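Side-chain contacts in transcriptional activator of comK gene (Bacillus halodurans, PDB 2HQB), which probably activates expression of the competence gene comK and has the two-lobed fold of a substrate-binding lipoprotein of the BMP family: residues A[66-71]-A[235-240]; A[87-92]-A[244-249]; A[91-96]-A[231-236]. One frame throughout, in Å; residues are numbered along the deposited sequence.

Interaction 1: A[66-71]-A[235-240]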
loop_
_atom_site.group_PDB
_atom_site.type_symbol
_atom_site.label_atom_id
_atom_site.label_comp_id
_atom_site.label_asym_id
_atom_site.label_seq_id
_atom_site.Cartn_x
_atom_site.Cartn_y
_atom_site.Cartn_z
ATOM N N LEU A 66 19.092 -7.375 11.555
ATOM C CA LEU A 66 18.215 -6.510 10.743
ATOM C C LEU A 66 16.775 -6.617 11.299
ATOM O O LEU A 66 16.161 -7.687 11.263
ATOM C CB LEU A 66 18.217 -6.921 9.277
ATOM C CG LEU A 66 17.420 -5.982 8.359
ATOM C CD1 LEU A 66 18.044 -4.591 8.358
ATOM C CD2 LEU A 66 17.410 -6.535 6.946
ATOM N N ILE A 67 16.244 -5.513 11.812
ATOM C CA ILE A 67 14.907 -5.511 12.400
ATOM C C ILE A 67 13.872 -4.620 11.697
ATOM O O ILE A 67 14.078 -3.414 11.553
ATOM C CB ILE A 67 15.000 -5.074 13.868
ATOM C CG1 ILE A 67 15.536 -6.226 14.700
ATOM C CG2 ILE A 67 13.647 -4.613 14.389
ATOM C CD1 ILE A 67 15.743 -5.849 16.146
ATOM N N PHE A 68 12.759 -5.214 11.261
ATOM C CA PHE A 68 11.681 -4.444 10.616
ATOM C C PHE A 68 10.551 -4.142 11.600
ATOM O O PHE A 68 10.313 -4.888 12.555
ATOM C CB PHE A 68 11.078 -5.184 9.442
ATOM C CG PHE A 68 11.943 -5.214 8.229
ATOM C CD1 PHE A 68 12.802 -6.275 8.000
ATOM C CD2 PHE A 68 11.829 -4.222 7.260
ATOM C CE1 PHE A 68 13.517 -6.360 6.840
ATOM C CE2 PHE A 68 12.553 -4.291 6.078
ATOM C CZ PHE A 68 13.394 -5.368 5.869
ATOM N N GLY A 69 9.877 -3.026 11.358
ATOM C CA GLY A 69 8.763 -2.585 12.199
ATOM C C GLY A 69 7.647 -2.244 11.233
ATOM O O GLY A 69 7.746 -1.293 10.455
ATOM N N HIS A 70 6.576 -3.019 11.262
ATOM C CA HIS A 70 5.536 -2.769 10.308
ATOM C C HIS A 70 4.544 -1.749 10.799
ATOM O O HIS A 70 3.583 -2.065 11.510
ATOM C CB HIS A 70 4.840 -4.054 9.948
ATOM C CG HIS A 70 4.205 -3.998 8.612
ATOM N ND1 HIS A 70 4.892 -3.576 7.488
ATOM C CD2 HIS A 70 2.958 -4.312 8.203
ATOM C CE1 HIS A 70 4.091 -3.643 6.439
ATOM N NE2 HIS A 70 2.912 -4.085 6.844
ATOM N N GLY A 71 4.771 -0.513 10.411
ATOM C CA GLY A 71 3.883 0.495 10.870
ATOM C C GLY A 71 4.596 1.756 11.240
ATOM O O GLY A 71 5.771 1.748 11.544
ATOM N N VAL A 235 11.773 -8.069 0.856
ATOM C CA VAL A 235 12.860 -8.834 0.295
ATOM C C VAL A 235 13.868 -7.834 -0.283
ATOM O O VAL A 235 15.030 -7.847 0.088
ATOM C CB VAL A 235 12.303 -9.819 -0.772
ATOM C CG1 VAL A 235 13.423 -10.516 -1.508
ATOM C CG2 VAL A 235 11.411 -10.853 -0.074
ATOM N N LEU A 236 13.417 -6.945 -1.154
ATOM C CA LEU A 236 14.297 -5.956 -1.750
ATOM C C LEU A 236 15.224 -5.283 -0.737
ATOM O O LEU A 236 16.454 -5.281 -0.895
ATOM C CB LEU A 236 13.468 -4.888 -2.469
ATOM C CG LEU A 236 14.138 -3.605 -2.971
ATOM C CD1 LEU A 236 15.326 -3.973 -3.877
ATOM C CD2 LEU A 236 13.144 -2.776 -3.761
ATOM N N VAL A 237 14.625 -4.706 0.296
ATOM C CA VAL A 237 15.358 -3.995 1.336
ATOM C C VAL A 237 16.282 -4.901 2.149
ATOM O O VAL A 237 17.287 -4.451 2.657
ATOM C CB VAL A 237 14.353 -3.263 2.269
ATOM C CG1 VAL A 237 15.050 -2.730 3.505
ATOM C CG2 VAL A 237 13.663 -2.127 1.484
ATOM N N ALA A 238 15.954 -6.181 2.263
ATOM C CA ALA A 238 16.776 -7.133 3.019
ATOM C C ALA A 238 17.976 -7.621 2.174
ATOM O O ALA A 238 18.954 -8.193 2.690
ATOM C CB ALA A 238 15.915 -8.329 3.440
ATOM N N LYS A 239 17.860 -7.398 0.872
ATOM C CA LYS A 239 18.857 -7.775 -0.088
ATOM C C LYS A 239 19.886 -6.663 -0.140
ATOM O O LYS A 239 21.075 -6.923 -0.241
ATOM C CB LYS A 239 18.206 -7.957 -1.456
ATOM C CG LYS A 239 19.158 -8.458 -2.514
ATOM C CD LYS A 239 18.463 -8.707 -3.832
ATOM C CE LYS A 239 19.372 -9.466 -4.801
ATOM N NZ LYS A 239 18.634 -10.049 -5.973
ATOM N N ARG A 240 19.458 -5.415 -0.082
ATOM C CA ARG A 240 20.453 -4.357 -0.116
ATOM C C ARG A 240 21.219 -4.348 1.193
ATOM O O ARG A 240 22.419 -4.100 1.217
ATOM C CB ARG A 240 19.813 -2.992 -0.369
ATOM C CG ARG A 240 19.227 -2.899 -1.759
ATOM C CD ARG A 240 19.056 -1.469 -2.181
ATOM N NE ARG A 240 20.248 -0.967 -2.853
ATOM C CZ ARG A 240 20.402 0.282 -3.276
ATOM N NH1 ARG A 240 19.442 1.181 -3.097
ATOM N NH2 ARG A 240 21.513 0.630 -3.895
#

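Interaction 2: A[87-92]-A[244-249]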
loop_
_atom_site.group_PDB
_atom_site.type_symbol
_atom_site.label_atom_id
_atom_site.label_comp_id
_atom_site.label_asym_id
_atom_site.label_seq_id
_atom_site.Cartn_x
_atom_site.Cartn_y
_atom_site.Cartn_z
ATOM N N ASP A 87 25.387 -2.055 15.994
ATOM C CA ASP A 87 25.645 -3.260 15.206
ATOM C C ASP A 87 24.385 -3.850 14.551
ATOM O O ASP A 87 24.459 -4.885 13.870
ATOM C CB ASP A 87 26.310 -4.306 16.123
ATOM C CG ASP A 87 25.520 -4.542 17.448
ATOM O OD1 ASP A 87 24.967 -3.570 18.035
ATOM O OD2 ASP A 87 25.468 -5.707 17.920
ATOM N N VAL A 88 23.252 -3.164 14.745
ATOM C CA VAL A 88 21.923 -3.578 14.273
ATOM C C VAL A 88 21.246 -2.471 13.485
ATOM O O VAL A 88 21.240 -1.321 13.916
ATOM C CB VAL A 88 21.053 -3.893 15.482
ATOM C CG1 VAL A 88 19.675 -4.397 15.064
ATOM C CG2 VAL A 88 21.786 -4.872 16.346
ATOM N N HIS A 89 20.677 -2.812 12.337
ATOM C CA HIS A 89 19.993 -1.836 11.499
ATOM C C HIS A 89 18.471 -1.913 11.687
ATOM O O HIS A 89 17.895 -3.003 11.790
ATOM C CB HIS A 89 20.319 -2.072 10.041
ATOM C CG HIS A 89 19.974 -0.915 9.162
ATOM N ND1 HIS A 89 20.742 0.227 9.107
ATOM C CD2 HIS A 89 18.944 -0.719 8.308
ATOM C CE1 HIS A 89 20.203 1.076 8.253
ATOM N NE2 HIS A 89 19.112 0.525 7.754
ATOM N N PHE A 90 17.819 -0.755 11.696
ATOM C CA PHE A 90 16.394 -0.727 11.922
ATOM C C PHE A 90 15.590 -0.142 10.759
ATOM O O PHE A 90 15.814 0.992 10.362
ATOM C CB PHE A 90 16.099 0.064 13.199
ATOM C CG PHE A 90 16.761 -0.489 14.447
ATOM C CD1 PHE A 90 18.112 -0.273 14.704
ATOM C CD2 PHE A 90 16.012 -1.211 15.395
ATOM C CE1 PHE A 90 18.705 -0.764 15.880
ATOM C CE2 PHE A 90 16.602 -1.710 16.589
ATOM C CZ PHE A 90 17.949 -1.482 16.821
ATOM N N VAL A 91 14.660 -0.914 10.206
ATOM C CA VAL A 91 13.821 -0.410 9.131
ATOM C C VAL A 91 12.397 -0.278 9.675
ATOM O O VAL A 91 11.914 -1.143 10.400
ATOM C CB VAL A 91 13.776 -1.360 7.928
ATOM C CG1 VAL A 91 13.282 -0.612 6.687
ATOM C CG2 VAL A 91 15.139 -1.928 7.670
ATOM N N SER A 92 11.735 0.824 9.357
ATOM C CA SER A 92 10.371 1.014 9.815
ATOM C C SER A 92 9.541 1.188 8.571
ATOM O O SER A 92 10.028 1.636 7.528
ATOM C CB SER A 92 10.232 2.281 10.677
ATOM O OG SER A 92 9.750 3.413 9.932
ATOM N N GLY A 244 25.463 -4.848 1.637
ATOM C CA GLY A 244 26.004 -3.633 2.217
ATOM C C GLY A 244 25.468 -2.326 1.635
ATOM O O GLY A 244 25.729 -1.267 2.194
ATOM N N LYS A 245 24.707 -2.391 0.541
ATOM C CA LYS A 245 24.172 -1.200 -0.101
ATOM C C LYS A 245 22.776 -0.676 0.362
ATOM O O LYS A 245 21.976 -0.281 -0.485
ATOM C CB LYS A 245 24.161 -1.445 -1.613
ATOM C CG LYS A 245 24.096 -0.166 -2.494
ATOM C CD LYS A 245 24.138 -0.493 -4.017
ATOM C CE LYS A 245 24.165 0.761 -4.918
ATOM N NZ LYS A 245 23.766 0.421 -6.327
ATOM N N LEU A 246 22.464 -0.669 1.667
ATOM C CA LEU A 246 21.166 -0.138 2.117
ATOM C C LEU A 246 21.292 1.214 2.815
ATOM O O LEU A 246 21.863 1.319 3.904
ATOM C CB LEU A 246 20.428 -1.082 3.080
ATOM C CG LEU A 246 19.108 -0.500 3.689
ATOM C CD1 LEU A 246 18.024 -0.360 2.658
ATOM C CD2 LEU A 246 18.599 -1.396 4.782
ATOM N N GLU A 247 20.717 2.237 2.192
ATOM C CA GLU A 247 20.753 3.576 2.749
ATOM C C GLU A 247 20.076 3.700 4.094
ATOM O O GLU A 247 19.476 2.754 4.620
ATOM C CB GLU A 247 20.094 4.565 1.811
ATOM C CG GLU A 247 20.685 4.542 0.434
ATOM C CD GLU A 247 20.313 5.765 -0.351
ATOM O OE1 GLU A 247 20.434 6.875 0.213
ATOM O OE2 GLU A 247 19.909 5.612 -1.526
ATOM N N SER A 248 20.172 4.902 4.643
ATOM C CA SER A 248 19.578 5.211 5.929
ATOM C C SER A 248 18.639 6.371 5.665
ATOM O O SER A 248 18.707 7.005 4.599
ATOM C CB SER A 248 20.659 5.601 6.936
ATOM O OG SER A 248 21.609 6.465 6.341
ATOM N N GLY A 249 17.756 6.623 6.625
ATOM C CA GLY A 249 16.796 7.691 6.469
ATOM C C GLY A 249 15.545 7.241 5.732
ATOM O O GLY A 249 15.330 6.051 5.520
#

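Interaction 3: A[91-96]-A[231-236]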
loop_
_atom_site.group_PDB
_atom_site.type_symbol
_atom_site.label_atom_id
_atom_site.label_comp_id
_atom_site.label_asym_id
_atom_site.label_seq_id
_atom_site.Cartn_x
_atom_site.Cartn_y
_atom_site.Cartn_z
ATOM N N VAL A 91 14.660 -0.914 10.206
ATOM C CA VAL A 91 13.821 -0.410 9.131
ATOM C C VAL A 91 12.397 -0.278 9.675
ATOM O O VAL A 91 11.914 -1.143 10.400
ATOM C CB VAL A 91 13.776 -1.360 7.928
ATOM C CG1 VAL A 91 13.282 -0.612 6.687
ATOM C CG2 VAL A 91 15.139 -1.928 7.670
ATOM N N SER A 92 11.735 0.824 9.357
ATOM C CA SER A 92 10.371 1.014 9.815
ATOM C C SER A 92 9.541 1.188 8.571
ATOM O O SER A 92 10.028 1.636 7.528
ATOM C CB SER A 92 10.232 2.281 10.677
ATOM O OG SER A 92 9.750 3.413 9.932
ATOM N N PHE A 93 8.281 0.806 8.656
ATOM C CA PHE A 93 7.422 1.037 7.525
ATOM C C PHE A 93 6.643 2.307 7.859
ATOM O O PHE A 93 5.844 2.303 8.779
ATOM C CB PHE A 93 6.486 -0.124 7.324
ATOM C CG PHE A 93 6.602 -0.735 5.978
ATOM C CD1 PHE A 93 7.617 -1.663 5.705
ATOM C CD2 PHE A 93 5.736 -0.341 4.945
ATOM C CE1 PHE A 93 7.779 -2.202 4.408
ATOM C CE2 PHE A 93 5.877 -0.863 3.631
ATOM C CZ PHE A 93 6.902 -1.798 3.359
ATOM N N ASN A 94 6.953 3.405 7.174
ATOM C CA ASN A 94 6.251 4.690 7.342
ATOM C C ASN A 94 6.617 5.766 8.329
ATOM O O ASN A 94 6.003 6.830 8.306
ATOM C CB ASN A 94 4.748 4.499 7.534
ATOM C CG ASN A 94 4.092 3.915 6.349
ATOM O OD1 ASN A 94 4.586 4.029 5.228
ATOM N ND2 ASN A 94 2.953 3.273 6.571
ATOM N N GLY A 95 7.551 5.569 9.224
ATOM C CA GLY A 95 7.787 6.713 10.097
ATOM C C GLY A 95 8.770 7.705 9.491
ATOM O O GLY A 95 9.130 7.612 8.316
ATOM N N GLU A 96 9.208 8.658 10.294
ATOM C CA GLU A 96 10.191 9.638 9.852
ATOM C C GLU A 96 11.418 9.258 10.687
ATOM O O GLU A 96 11.330 9.160 11.911
ATOM C CB GLU A 96 9.704 11.073 10.167
ATOM C CG GLU A 96 9.176 11.260 11.625
ATOM C CD GLU A 96 8.734 12.700 11.986
ATOM O OE1 GLU A 96 9.587 13.621 11.954
ATOM O OE2 GLU A 96 7.535 12.906 12.315
ATOM N N ASP A 231 5.590 -7.351 0.233
ATOM C CA ASP A 231 6.405 -8.555 0.340
ATOM C C ASP A 231 7.673 -8.360 -0.465
ATOM O O ASP A 231 8.775 -8.710 -0.013
ATOM C CB ASP A 231 5.626 -9.799 -0.120
ATOM C CG ASP A 231 4.885 -9.597 -1.452
ATOM O OD1 ASP A 231 4.807 -8.460 -1.979
ATOM O OD2 ASP A 231 4.360 -10.610 -1.964
ATOM N N ASP A 232 7.514 -7.771 -1.644
ATOM C CA ASP A 232 8.651 -7.489 -2.505
ATOM C C ASP A 232 9.580 -6.454 -1.903
ATOM O O ASP A 232 10.795 -6.627 -1.885
ATOM C CB ASP A 232 8.171 -6.998 -3.847
ATOM C CG ASP A 232 7.596 -8.089 -4.641
ATOM O OD1 ASP A 232 7.501 -9.199 -4.070
ATOM O OD2 ASP A 232 7.246 -7.852 -5.810
ATOM N N LEU A 233 9.013 -5.366 -1.424
ATOM C CA LEU A 233 9.848 -4.367 -0.821
ATOM C C LEU A 233 10.657 -4.955 0.351
ATOM O O LEU A 233 11.827 -4.603 0.529
ATOM C CB LEU A 233 9.000 -3.197 -0.332
ATOM C CG LEU A 233 9.903 -2.010 -0.058
ATOM C CD1 LEU A 233 10.568 -1.658 -1.368
ATOM C CD2 LEU A 233 9.117 -0.835 0.494
ATOM N N TYR A 234 10.049 -5.836 1.150
ATOM C CA TYR A 234 10.770 -6.421 2.285
ATOM C C TYR A 234 11.981 -7.159 1.793
ATOM O O TYR A 234 13.072 -6.932 2.259
ATOM C CB TYR A 234 9.915 -7.406 3.086
ATOM C CG TYR A 234 9.209 -6.785 4.261
ATOM C CD1 TYR A 234 8.117 -5.952 4.073
ATOM C CD2 TYR A 234 9.613 -7.048 5.564
ATOM C CE1 TYR A 234 7.444 -5.403 5.145
ATOM C CE2 TYR A 234 8.941 -6.499 6.641
ATOM C CZ TYR A 234 7.854 -5.676 6.418
ATOM O OH TYR A 234 7.161 -5.100 7.460
ATOM N N VAL A 235 11.773 -8.069 0.856
ATOM C CA VAL A 235 12.860 -8.834 0.295
ATOM C C VAL A 235 13.868 -7.834 -0.283
ATOM O O VAL A 235 15.030 -7.847 0.088
ATOM C CB VAL A 235 12.303 -9.819 -0.772
ATOM C CG1 VAL A 235 13.423 -10.516 -1.508
ATOM C CG2 VAL A 235 11.411 -10.853 -0.074
ATOM N N LEU A 236 13.417 -6.945 -1.154
ATOM C CA LEU A 236 14.297 -5.956 -1.750
ATOM C C LEU A 236 15.224 -5.283 -0.737
ATOM O O LEU A 236 16.454 -5.281 -0.895
ATOM C CB LEU A 236 13.468 -4.888 -2.469
ATOM C CG LEU A 236 14.138 -3.605 -2.971
ATOM C CD1 LEU A 236 15.326 -3.973 -3.877
ATOM C CD2 LEU A 236 13.144 -2.776 -3.761
#

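Interaction 1: A[66-71]-A[235-240]
Phe68 and Leu66, two strand residues whose side chains rise from the same face of the sheet, meet Val237 and Ala238 on the helix that lies above them. The contact is buried and wholly apolar in its side chains, and no hydrogen bond crosses it.

The aromatic part is one ring against one methyl. Phe68 presents the far end of its ring to Val237, and CG1 of Val237 sits 3.9 Å from both CE2 and CZ of Phe68, so the methyl straddles that ring bond at a slant. Val237 reaches it because CG1 is anti to the backbone N (chi1 169°). The same ring end has the backbone of the next residue at its rim: Ala238 N lies near the ring plane, 4.5 Å from Phe68 CZ, a loose contact.

The aliphatic part is lighter. Leu66 extends one methyl to the helix, its CG anti to the backbone N (chi1 -175°), and this CD2 comes to 4.0 Å from Ala238 CA and 4.2 Å from Ala238 CB. With only a methyl on Ala238, the leucine can lie close to the helix backbone here.

The segment axes pass 10.5 Å apart, with the helix running nearly antiparallel to the strand at 154°. Helix 23-35 joins on the same face, where Ile32 touches both Phe68 and Ala238, while Ile67 points to the other face and packs on helix 49-61. Backbone bonds to Gly9 and Leu11 on one flank, and to His89 and Val91 on the other, place 66-69 inside the sheet. Such a parallel sheet with helices on both faces is the alpha/beta sandwich of a periplasmic-binding-protein lobe.

Interaction 2: A[87-92]-A[244-249]
His89 leans across to Leu246 and the carbonyl of Glu247, where the chain runs on from helix 230-240 toward the last strand of the sheet. Its CB leaves the strand toward that loop, and CG, anti to the backbone N (chi1 -164°), carries the imidazole to the loop. Along the ring, CD2 of His89 meets the CD2 methyl of Leu246 at 3.6 Å. NE2 of His89 is equally near CD2 of Leu246, at 3.6 Å; the methyl approaches the ring obliquely, by its NE2-CD2 bond. Glu247 O comes to 3.9 Å from NE2 and 4.1 Å from CE1 of His89, too far for a hydrogen bond.

The polar partner of NE2 is instead Thr103 OG1 on the neighbouring strand 102-107, and the same hydroxyl is bonded to Glu247 O, so the threonine bridges ring and loop. With an alanine here in place of His89, Thr103 OG1 would probably lose its imidazole partner and a gap would open next to the Leu246 methyl. Phe241 also meets the imidazole and touches Leu246. The arrangement is that of the N-terminal end of a central strand in a parallel alpha/beta lobe, met by the loop that connects a helix to an edge strand.

Interaction 3: A[91-96]-A[231-236]
In the ligand-binding-protein fold of this family, parallel strands end toward the cleft between the lobes, and Phe93, at the end of strand 89-93, meets Tyr234 and Leu233 on helix 230-240 in a buried cluster at that end of the sheet. The two aromatic rings are almost parallel, with planes at 12°, but they are slid so far apart that they barely overlap; their centroids are 5.3 Å apart. The closest approach is oblique: CE1 of Phe93 is nearest CE1 of Tyr234 at 3.3 Å, and CD1 of Phe93 is 3.8 Å from that same tyrosine carbon. The phenol oxygen lies alongside too, Tyr234 OH being 3.9 Å from Phe93 CD1. CZ of Phe93, the ring atom farthest from the backbone, takes the CD2 methyl of Leu233 at 3.7 Å, obliquely.

His70 meets the Phe93 ring edge-to-face, and Leu105 of strand 102-107 packs beside it. Tyr234 also meets the ring of Phe68. From the strand's end the chain turns in an ST motif, in which Gly95 N donates to Ser92 OG at 3.2 Å with an N-H...O angle of 155°.

Interactions 1 and 3 are core contacts that lay the same helix, 230-240, over neighbouring strands 66-69 and 89-93. The backbones of those strands are bonded at Ile67 to Val91 and at Gly69 to Phe93, so the two contacts sit side by side on one face. Interaction 1 uses the later turns of the helix and is mostly aliphatic, with one ring; interaction 3 uses the earlier turns, lies nearer the middle of the chain and is chiefly aromatic. Interaction 2 begins from strand 89-93 as well, but is only partly buried, farther out, and meets loop 244-249 instead of a helix. There a methyl contact is mixed with a polar ring whose NE2 is hydrogen-bonded to a threonine hydroxyl.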